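Cytochrome c552 (Thermochromatium tepidum, PDB 5ZE8) probably carries electrons at low potential through five covalently attached c-type hemes in a thermophilic purple sulfur photosynthetic bacterium. Local coordinates at residues K63-S68 with C102-A107; H276-L281 with A424-A429; H310-G315 with R319-K324. All coordinates share one frame; numbering follows the deposited sequence.

Contact 1 of 3, residues K63-S68 with C102-A107; sequences KSTALS and CHAPNA. With HEC (heme c), chain C.
The imidazole of H103 is held at two points of its edge: S64 O lies beside ND1, only 8° out of the ring plane, and the heme c iron sits at NE2, 2.1 Å away. Its ring also stacks with that of H72 in helix 70-79. C102 and H103 end a CXXCH heme-binding motif, C102 by the thioether from SG to heme CAC (1.9 Å), H103 as an axial ligand.

The bond from H103 ND1 to S64 O is 2.8 Å long with an N-H...O angle of 152°, and the donor lies in the carbonyl plane. It therefore fixes the rotation of the imidazole about the iron and, as with other proximal histidines, would probably make the ligand more electron-donating. S64 answers with its side chain: OG, placed between the backbone N and the carbonyl carbon (chi1 63°), reaches back to H103 O. The two residues thus bond reciprocally. S64 OG is also within bonding range of H61 O, so its one proton is probably shared between the two carbonyls.

Beside this pair T65 adds apolar packing, its CG2 lying 4.1 Å from A104 CB. T65 OG1 meanwhile forms an ST turn, accepting from L67 N at 3.1 Å.

Contact 2 of 3, residues H276-L281 with A424-A429; sequences HHEAML and APVLIA. With HEC (heme c), chain E.
Apolar packing joins the two segments, and L281 carries most of it. Its CB rests 3.6 Å from I428 CG2, the two side chains meeting at a slant, while L281 CD1 lies 4.3 Å from V426 CG1. I428 CG2 gets there because it stands opposite the carbonyl carbon, with CG1 taking the place between N and C (chi1 66°). E278 joins at the margin through its aliphatic part, CB being 4.5 Å from V426 CG1; its carboxylate turns to K282 in a salt bridge.

Polar contacts lie on the heme side of 276-281. H276 grips both oxygens of one propionate: ND1 donates to O1A of the chain E heme at 2.7 Å (N-H...O 156°), the acceptor lying at the ring edge, and the backbone N donates to O2A at 3.1 Å. Two donors from one residue hold the carboxylate against turning, and G274 N bonds to the same heme.

Helix 278-283 leans, chiefly through L281, on V426 and I428 near the start of strand 426-434. That strand pairs antiparallel with 397-405, where I428 and A429 both face L402 in a classic beta bulge. L281 also touches Y404, and I428 touches I285 of strand 285-294.

Contact 3 of 3, residues H310-G315 with R319-K324; sequences HAMPTG and RNLYLK. With HEC (heme c), chain F.
The peptide bond before P313 is cis, and the proline side chain points toward the start of strand 320-328, with the P313 and R319 CA atoms 6.1 Å apart. P313 CG lies 3.6 Å from R319 CB, while P313 CD is 3.9 Å from L321 CG. M312, bent at chi2, crosses L321 at about a right angle, its CE 3.9 Å from L321 CD2. These contacts are all buried, and Y404 of strand 397-405 packs on P313, R319 and L321.

Heme ligation and the polar contacts follow. H310 NE2 binds the iron at 2.0 Å, with H260 as the other axial ligand, so the site is bis-histidine. The T314 CG2 methyl packs 3.4 Å above one face of the H310 ring, offset toward its rim, and H310 ND1 donates to A311 O at 2.9 Å, which helps set the ring's rotation. R319 starts toward P313, but with CG opposite the carbonyl carbon (chi1 -57°) and a bend at chi2 its guanidinium swings off to the heme. There NE donates to propionate O1A at 2.8 Å, with an N-H...O angle of 163°. R319 NH2 bonds to L406 O and to a propionate of a second heme, the one ligated by H103.

A leucine in place of R319 would probably leave both propionates without their shared cationic partner and L406 O without this donor. The buried guanidinium thus bridges the carboxylates of two hemes, and its positive charge probably offsets theirs and could influence both heme potentials.

Reading from the N terminus, contact 1 comes first: it closes a loop of 33 intervening residues, all within the cytochrome c554 family region. Contact 2 opens later, in series with it, and spans 142 residues to join helix 278-283 to the C-terminal strand 426-434. Contact 3 falls wholly within that span, a short loop with three residues between its segments that leads into strand 320-328. Contacts 2 and 3 reach the same antiparallel sheet and touch, as I428 CD1 lies 3.8 Å from M312 CE. Contact 1 lies about 24 Å from each, centre to centre, touching neither; the R319 bridge between hemes connects it to contact 3.

Contact 1 of 3, residues K63-S68 with C102-A107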
# COMPACT_ATOMS: atom_id res chain seq x y z
N LYS A 63 1.85 8.05 8.58
CA LYS A 63 3.29 7.81 8.70
C LYS A 63 4.02 7.81 7.39
O LYS A 63 5.02 7.14 7.24
CB LYS A 63 3.53 6.48 9.40
CG LYS A 63 2.79 6.41 10.73
CD LYS A 63 2.83 5.00 11.33
CE LYS A 63 1.87 4.79 12.45
NZ LYS A 63 1.94 3.39 12.94
N SER A 64 3.52 8.56 6.40
CA SER A 64 4.02 8.40 5.00
C SER A 64 5.25 9.17 4.66
O SER A 64 5.83 8.92 3.63
CB SER A 64 2.85 8.88 4.06
OG SER A 64 2.54 10.21 4.21
N THR A 65 5.67 10.09 5.54
CA THR A 65 6.79 10.93 5.18
C THR A 65 8.08 10.24 5.53
O THR A 65 8.13 9.31 6.33
CB THR A 65 6.79 12.33 5.79
OG1 THR A 65 7.25 12.17 7.14
CG2 THR A 65 5.44 13.01 5.75
N ALA A 66 9.17 10.78 4.95
CA ALA A 66 10.49 10.32 5.29
C ALA A 66 10.89 10.48 6.73
O ALA A 66 11.82 9.78 7.17
CB ALA A 66 11.44 10.96 4.36
N LEU A 67 10.18 11.30 7.49
CA LEU A 67 10.36 11.43 8.95
C LEU A 67 9.78 10.29 9.70
O LEU A 67 10.26 9.96 10.80
CB LEU A 67 9.79 12.78 9.40
CG LEU A 67 10.47 13.99 8.74
CD1 LEU A 67 9.76 15.24 9.15
CD2 LEU A 67 11.96 14.02 9.10
N SER A 68 8.70 9.71 9.19
CA SER A 68 7.91 8.74 9.99
C SER A 68 7.95 7.31 9.54
O SER A 68 7.52 6.44 10.33
CB SER A 68 6.43 9.11 10.06
OG SER A 68 6.23 10.34 10.71
N CYS A 102 2.91 12.34 -3.38
CA CYS A 102 2.16 11.17 -2.79
C CYS A 102 2.41 11.00 -1.32
O CYS A 102 1.50 10.69 -0.58
CB CYS A 102 2.44 9.82 -3.47
SG CYS A 102 2.14 9.96 -5.31
N HIS A 103 3.68 11.18 -0.88
CA HIS A 103 4.09 10.91 0.52
C HIS A 103 3.97 12.12 1.43
O HIS A 103 3.92 11.93 2.65
CB HIS A 103 5.53 10.41 0.59
CG HIS A 103 5.76 9.02 0.08
ND1 HIS A 103 5.84 7.95 0.96
CD2 HIS A 103 5.97 8.50 -1.20
CE1 HIS A 103 6.06 6.85 0.25
NE2 HIS A 103 6.14 7.14 -1.05
N ALA A 104 3.96 13.36 0.90
CA ALA A 104 3.82 14.54 1.74
C ALA A 104 3.02 15.57 0.97
O ALA A 104 3.51 16.66 0.65
CB ALA A 104 5.15 15.04 2.23
N PRO A 105 1.75 15.25 0.67
CA PRO A 105 1.00 16.07 -0.25
C PRO A 105 0.88 17.50 0.10
O PRO A 105 0.94 18.37 -0.80
CB PRO A 105 -0.37 15.33 -0.35
CG PRO A 105 -0.41 14.47 0.86
CD PRO A 105 1.00 14.06 1.09
N ASN A 106 0.71 17.86 1.38
CA ASN A 106 0.58 19.28 1.66
C ASN A 106 1.87 20.06 1.55
O ASN A 106 1.80 21.26 1.24
CB ASN A 106 0.00 19.46 3.05
CG ASN A 106 -1.36 18.74 3.22
OD1 ASN A 106 -2.28 18.81 2.35
ND2 ASN A 106 -1.53 18.15 4.42
N ALA A 107 2.97 19.37 1.71
CA ALA A 107 4.31 20.00 1.46
C ALA A 107 4.46 20.24 -0.04
O ALA A 107 4.83 21.32 -0.42
CB ALA A 107 5.43 19.14 1.99
FE HEC C . 6.56 5.78 -2.64
CHA HEC C . 5.66 3.06 -0.73
CHB HEC C . 9.78 5.37 -1.64
CHC HEC C . 7.53 8.20 -4.74
CHD HEC C . 3.36 6.19 -3.66
NA HEC C . 7.56 4.53 -1.50
C1A HEC C . 7.00 3.45 -0.75
C2A HEC C . 8.03 2.64 -0.16
C3A HEC C . 9.18 3.26 -0.43
C4A HEC C . 8.89 4.39 -1.25
CMA HEC C . 10.57 2.84 -0.04
CAA HEC C . 7.85 1.48 0.74
CBA HEC C . 7.52 2.03 2.16
CGA HEC C . 7.24 1.04 3.24
O1A HEC C . 7.06 1.37 4.47
O2A HEC C . 7.16 -0.21 3.00
NB HEC C . 8.35 6.67 -3.02
C1B HEC C . 9.52 6.42 -2.47
C2B HEC C . 10.47 7.38 -2.92
C3B HEC C . 9.92 8.19 -3.87
C4B HEC C . 8.52 7.68 -3.93
CMB HEC C . 11.89 7.40 -2.46
CAB HEC C . 10.46 9.27 -4.69
CBB HEC C . 11.72 9.04 -5.30
NC HEC C . 5.63 6.94 -3.95
C1C HEC C . 6.20 7.90 -4.83
C2C HEC C . 5.22 8.50 -5.67
C3C HEC C . 4.00 7.96 -5.31
C4C HEC C . 4.30 7.01 -4.24
CMC HEC C . 5.47 9.57 -6.66
CAC HEC C . 2.66 8.25 -5.86
CBC HEC C . 2.55 8.10 -7.27
ND HEC C . 4.88 4.88 -2.23
C1D HEC C . 3.64 5.18 -2.69
C2D HEC C . 2.63 4.27 -2.19
C3D HEC C . 3.27 3.37 -1.44
C4D HEC C . 4.69 3.75 -1.46
CMD HEC C . 1.19 4.31 -2.55
CAD HEC C . 2.65 2.20 -0.66
CBD HEC C . 2.78 1.03 -1.57
CGD HEC C . 2.28 -0.29 -0.96
O1D HEC C . 1.65 -0.33 0.06
O2D HEC C . 2.61 -1.39 -1.51

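Contact 2 of 3, residues H276-L281 with A424-A429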
# COMPACT_ATOMS: atom_id res chain seq x y z
N HIS A 276 1.74 -3.60 6.35
CA HIS A 276 2.26 -3.41 7.69
C HIS A 276 1.32 -4.06 8.71
O HIS A 276 1.55 -3.90 9.93
CB HIS A 276 2.44 -1.92 7.98
CG HIS A 276 3.59 -1.28 7.28
ND1 HIS A 276 3.55 -0.89 5.97
CD2 HIS A 276 4.85 -1.02 7.70
CE1 HIS A 276 4.73 -0.40 5.60
NE2 HIS A 276 5.51 -0.39 6.69
N HIS A 277 0.25 -4.73 8.28
CA HIS A 277 -0.77 -5.24 9.14
C HIS A 277 -1.03 -6.71 8.88
O HIS A 277 -1.72 -7.10 7.97
CB HIS A 277 -1.98 -4.36 8.97
CG HIS A 277 -1.70 -3.00 9.52
ND1 HIS A 277 -1.67 -2.77 10.87
CD2 HIS A 277 -1.18 -1.90 8.94
CE1 HIS A 277 -1.27 -1.52 11.09
NE2 HIS A 277 -0.94 -0.98 9.94
N GLU A 278 -0.51 -7.51 9.80
CA GLU A 278 -0.65 -8.96 9.75
C GLU A 278 -2.10 -9.50 9.65
O GLU A 278 -2.38 -10.39 8.90
CB GLU A 278 0.17 -9.56 10.95
CG GLU A 278 -0.05 -11.05 11.21
CD GLU A 278 0.60 -11.56 12.54
OE1 GLU A 278 0.01 -12.48 13.20
OE2 GLU A 278 1.68 -11.06 12.91
N ALA A 279 -3.12 -8.96 10.35
CA ALA A 279 -4.48 -9.47 10.10
C ALA A 279 -5.01 -9.28 8.75
O ALA A 279 -5.73 -10.14 8.20
CB ALA A 279 -5.44 -8.85 11.14
N MET A 280 -4.66 -8.16 8.10
CA MET A 280 -5.10 -7.93 6.79
C MET A 280 -4.39 -8.97 5.88
O MET A 280 -4.96 -9.45 4.93
CB MET A 280 -4.73 -6.48 6.38
CG MET A 280 -5.36 -6.07 5.15
SD MET A 280 -7.18 -5.89 5.41
CE MET A 280 -7.55 -5.19 3.79
N LEU A 281 -3.10 -9.10 6.05
CA LEU A 281 -2.32 -10.03 5.21
C LEU A 281 -2.85 -11.48 5.31
O LEU A 281 -2.93 -12.17 4.35
CB LEU A 281 -0.87 -10.01 5.64
CG LEU A 281 -0.11 -8.72 5.21
CD1 LEU A 281 1.19 -8.66 5.96
CD2 LEU A 281 0.08 -8.74 3.72
N ALA A 424 11.65 -8.59 8.92
CA ALA A 424 11.46 -10.04 9.09
C ALA A 424 10.35 -10.53 8.19
O ALA A 424 9.34 -9.83 7.98
CB ALA A 424 11.09 -10.35 10.50
N PRO A 425 10.52 -11.72 7.62
CA PRO A 425 9.37 -12.33 6.96
C PRO A 425 8.17 -12.44 7.89
O PRO A 425 8.35 -12.71 9.12
CB PRO A 425 9.86 -13.70 6.57
CG PRO A 425 11.34 -13.62 6.56
CD PRO A 425 11.69 -12.63 7.63
N VAL A 426 6.98 -12.21 7.35
CA VAL A 426 5.74 -12.28 8.03
C VAL A 426 5.06 -13.57 7.65
O VAL A 426 4.71 -13.76 6.52
CB VAL A 426 4.79 -11.06 7.72
CG1 VAL A 426 3.54 -11.18 8.52
CG2 VAL A 426 5.52 -9.71 7.98
N LEU A 427 4.79 -14.43 8.65
CA LEU A 427 4.04 -15.67 8.37
C LEU A 427 2.58 -15.33 8.20
O LEU A 427 1.90 -14.90 9.16
CB LEU A 427 4.23 -16.71 9.54
CG LEU A 427 3.49 -18.03 9.36
CD1 LEU A 427 4.01 -18.76 8.13
CD2 LEU A 427 3.69 -18.93 10.60
N ILE A 428 2.06 -15.51 7.01
CA ILE A 428 0.70 -15.13 6.69
C ILE A 428 -0.29 -16.29 6.43
O ILE A 428 -1.46 -16.06 6.28
CB ILE A 428 0.61 -14.06 5.54
CG1 ILE A 428 1.10 -14.59 4.16
CG2 ILE A 428 1.41 -12.83 5.95
CD1 ILE A 428 0.64 -13.76 2.92
N ALA A 429 0.21 -17.55 6.33
CA ALA A 429 -0.63 -18.71 6.14
C ALA A 429 0.15 -19.93 6.52
O ALA A 429 1.36 -20.01 6.27
CB ALA A 429 -1.12 -18.88 4.72
FE HEC E . -2.86 5.10 0.25
CHA HEC E . -0.32 3.35 1.71
CHB HEC E . -4.94 2.40 0.61
CHC HEC E . -5.47 7.00 -0.88
CHD HEC E . -0.68 7.65 -0.59
NA HEC E . -2.65 3.28 1.01
C1A HEC E . -1.53 2.70 1.59
C2A HEC E . -1.80 1.34 2.02
C3A HEC E . -3.08 1.11 1.63
C4A HEC E . -3.63 2.32 1.11
CMA HEC E . -3.89 -0.17 1.86
CAA HEC E . -0.82 0.38 2.59
CBA HEC E . -0.79 0.51 4.11
CGA HEC E . 0.28 -0.42 4.69
O1A HEC E . 1.47 -0.38 4.31
O2A HEC E . 0.00 -1.19 5.66
NB HEC E . -4.82 4.72 -0.08
C1B HEC E . -5.49 3.55 0.06
C2B HEC E . -6.84 3.71 -0.38
C3B HEC E . -7.00 4.98 -0.80
C4B HEC E . -5.72 5.65 -0.54
CMB HEC E . -7.87 2.59 -0.38
CAB HEC E . -8.23 5.69 -1.25
CBB HEC E . -9.36 5.53 -0.36
NC HEC E . -3.05 6.91 -0.53
C1C HEC E . -4.16 7.53 -0.93
C2C HEC E . -3.93 8.90 -1.45
C3C HEC E . -2.59 9.05 -1.37
C4C HEC E . -2.02 7.84 -0.81
CMC HEC E . -4.99 9.85 -2.00
CAC HEC E . -1.71 10.23 -1.81
CBC HEC E . -2.12 11.55 -1.54
ND HEC E . -0.94 5.39 0.49
C1D HEC E . -0.19 6.49 0.07
C2D HEC E . 1.20 6.34 0.47
C3D HEC E . 1.31 5.18 1.12
C4D HEC E . -0.06 4.59 1.15
CMD HEC E . 2.23 7.34 0.12
CAD HEC E . 2.62 4.57 1.68
CBD HEC E . 3.25 5.39 2.77
CGD HEC E . 4.48 4.69 3.33
O1D HEC E . 4.57 3.42 3.42
O2D HEC E . 5.44 5.43 3.71

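Contact 3 of 3, residues H310-G315 with R319-K324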
# COMPACT_ATOMS: atom_id res chain seq x y z
N HIS A 310 -6.44 -6.74 -7.38
CA HIS A 310 -5.12 -6.34 -7.83
C HIS A 310 -4.21 -7.55 -7.61
O HIS A 310 -4.63 -8.52 -7.00
CB HIS A 310 -4.62 -5.07 -7.12
CG HIS A 310 -4.83 -5.04 -5.61
ND1 HIS A 310 -4.26 -5.93 -4.70
CD2 HIS A 310 -5.56 -4.17 -4.86
CE1 HIS A 310 -4.64 -5.59 -3.47
NE2 HIS A 310 -5.43 -4.51 -3.55
N ALA A 311 -2.98 -7.46 -8.09
CA ALA A 311 -2.02 -8.52 -7.76
C ALA A 311 -1.79 -8.68 -6.25
O ALA A 311 -2.13 -7.81 -5.41
CB ALA A 311 -0.68 -8.29 -8.44
N MET A 312 -1.22 -9.84 -5.90
CA MET A 312 -0.83 -10.07 -4.55
C MET A 312 0.62 -10.51 -4.57
O MET A 312 0.88 -11.61 -5.04
CB MET A 312 -1.67 -11.13 -3.86
CG MET A 312 -1.19 -11.59 -2.50
SD MET A 312 -0.79 -10.33 -1.31
CE MET A 312 -0.39 -11.28 0.19
N PRO A 313 1.57 -9.69 -4.12
CA PRO A 313 1.40 -8.40 -3.50
C PRO A 313 1.44 -7.25 -4.48
O PRO A 313 2.38 -7.11 -5.31
CB PRO A 313 2.60 -8.34 -2.53
CG PRO A 313 3.69 -9.09 -3.31
CD PRO A 313 2.97 -10.16 -4.02
N THR A 314 0.49 -6.34 -4.36
CA THR A 314 0.49 -5.14 -5.18
C THR A 314 1.37 -4.04 -4.57
O THR A 314 1.83 -4.14 -3.44
CB THR A 314 -0.95 -4.64 -5.41
OG1 THR A 314 -0.99 -3.79 -6.57
CG2 THR A 314 -1.54 -3.96 -4.17
N GLY A 315 1.51 -2.94 -5.31
CA GLY A 315 2.16 -1.73 -4.88
C GLY A 315 3.67 -1.70 -5.09
O GLY A 315 4.12 -1.83 -6.22
N ARG A 319 7.82 -5.66 -2.74
CA ARG A 319 7.04 -6.59 -2.04
C ARG A 319 7.20 -7.99 -2.66
O ARG A 319 7.24 -8.18 -3.88
CB ARG A 319 5.56 -6.24 -2.11
CG ARG A 319 5.13 -4.90 -1.61
CD ARG A 319 5.60 -4.65 -0.20
NE ARG A 319 4.92 -3.51 0.39
CZ ARG A 319 5.49 -2.46 0.98
NH1 ARG A 319 4.71 -1.52 1.49
NH2 ARG A 319 6.84 -2.34 1.00
N ASN A 320 7.23 -8.97 -1.78
CA ASN A 320 7.36 -10.35 -2.22
C ASN A 320 6.84 -11.36 -1.26
O ASN A 320 6.85 -11.15 -0.07
CB ASN A 320 8.81 -10.63 -2.59
CG ASN A 320 9.73 -10.59 -1.41
OD1 ASN A 320 9.94 -11.62 -0.77
ND2 ASN A 320 10.24 -9.39 -1.06
N LEU A 321 6.38 -12.49 -1.76
CA LEU A 321 6.04 -13.65 -0.92
C LEU A 321 6.89 -14.82 -1.27
O LEU A 321 7.46 -14.93 -2.39
CB LEU A 321 4.62 -14.12 -1.18
CG LEU A 321 3.55 -13.16 -1.65
CD1 LEU A 321 2.24 -13.85 -2.02
CD2 LEU A 321 3.35 -12.12 -0.58
N TYR A 322 6.95 -15.77 -0.34
CA TYR A 322 7.56 -17.05 -0.69
C TYR A 322 6.90 -18.15 0.09
O TYR A 322 6.45 -17.89 1.18
CB TYR A 322 9.06 -17.07 -0.49
CG TYR A 322 9.65 -16.83 0.86
CD1 TYR A 322 9.74 -17.85 1.79
CD2 TYR A 322 10.13 -15.58 1.27
CE1 TYR A 322 10.30 -17.63 3.05
CE2 TYR A 322 10.74 -15.37 2.49
CZ TYR A 322 10.78 -16.40 3.41
OH TYR A 322 11.34 -16.18 4.64
N LEU A 323 6.89 -19.36 -0.53
CA LEU A 323 6.31 -20.56 0.03
C LEU A 323 7.45 -21.42 0.56
O LEU A 323 8.38 -21.67 -0.13
CB LEU A 323 5.57 -21.34 -1.02
CG LEU A 323 5.27 -22.80 -0.67
CD1 LEU A 323 4.21 -22.85 0.48
CD2 LEU A 323 4.74 -23.48 -1.86
N LYS A 324 7.35 -21.87 1.80
CA LYS A 324 8.19 -22.94 2.34
C LYS A 324 7.32 -24.17 2.57
O LYS A 324 6.39 -24.10 3.31
CB LYS A 324 8.80 -22.52 3.62
CG LYS A 324 9.75 -21.38 3.50
CD LYS A 324 11.11 -21.80 2.89
CE LYS A 324 12.00 -22.60 3.83
NZ LYS A 324 12.34 -21.89 5.06
FE HEC F . -6.25 -3.51 -1.96
CHA HEC F . -3.71 -4.63 -0.10
CHB HEC F . -4.53 -0.66 -2.71
CHC HEC F . -8.79 -2.49 -4.03
CHD HEC F . -8.20 -6.09 -0.83
NA HEC F . -4.46 -2.76 -1.53
C1A HEC F . -3.50 -3.44 -0.76
C2A HEC F . -2.31 -2.64 -0.66
C3A HEC F . -2.59 -1.51 -1.39
C4A HEC F . -3.90 -1.59 -1.93
CMA HEC F . -1.66 -0.33 -1.67
CAA HEC F . -0.98 -3.03 0.04
CBA HEC F . -0.11 -3.90 -0.87
CGA HEC F . 1.21 -4.31 -0.27
O1A HEC F . 2.19 -3.53 -0.26
O2A HEC F . 1.28 -5.48 0.23
NB HEC F . -6.63 -1.90 -3.14
C1B HEC F . -5.78 -0.82 -3.24
C2B HEC F . -6.35 0.14 -4.12
C3B HEC F . -7.58 -0.33 -4.56
C4B HEC F . -7.70 -1.66 -3.91
CMB HEC F . -5.71 1.46 -4.58
CAB HEC F . -8.54 0.16 -5.56
CBB HEC F . -8.00 0.41 -6.83
NC HEC F . -8.13 -4.17 -2.36
C1C HEC F . -8.97 -3.61 -3.27
C2C HEC F . -10.23 -4.28 -3.14
C3C HEC F . -10.13 -5.28 -2.22
C4C HEC F . -8.75 -5.23 -1.75
CMC HEC F . -11.51 -3.87 -3.88
CAC HEC F . -11.12 -6.32 -1.71
CBC HEC F . -11.78 -7.11 -2.67
ND HEC F . -5.97 -5.04 -0.79
C1D HEC F . -6.89 -5.98 -0.35
C2D HEC F . -6.32 -6.88 0.68
C3D HEC F . -5.04 -6.52 0.88
C4D HEC F . -4.89 -5.36 -0.05
CMD HEC F . -7.04 -8.01 1.31
CAD HEC F . -4.01 -7.08 1.82
CBD HEC F . -2.80 -7.59 1.08
CGD HEC F . -1.52 -6.78 1.23
O1D HEC F . -1.39 -5.94 2.11
O2D HEC F . -0.64 -7.05 0.41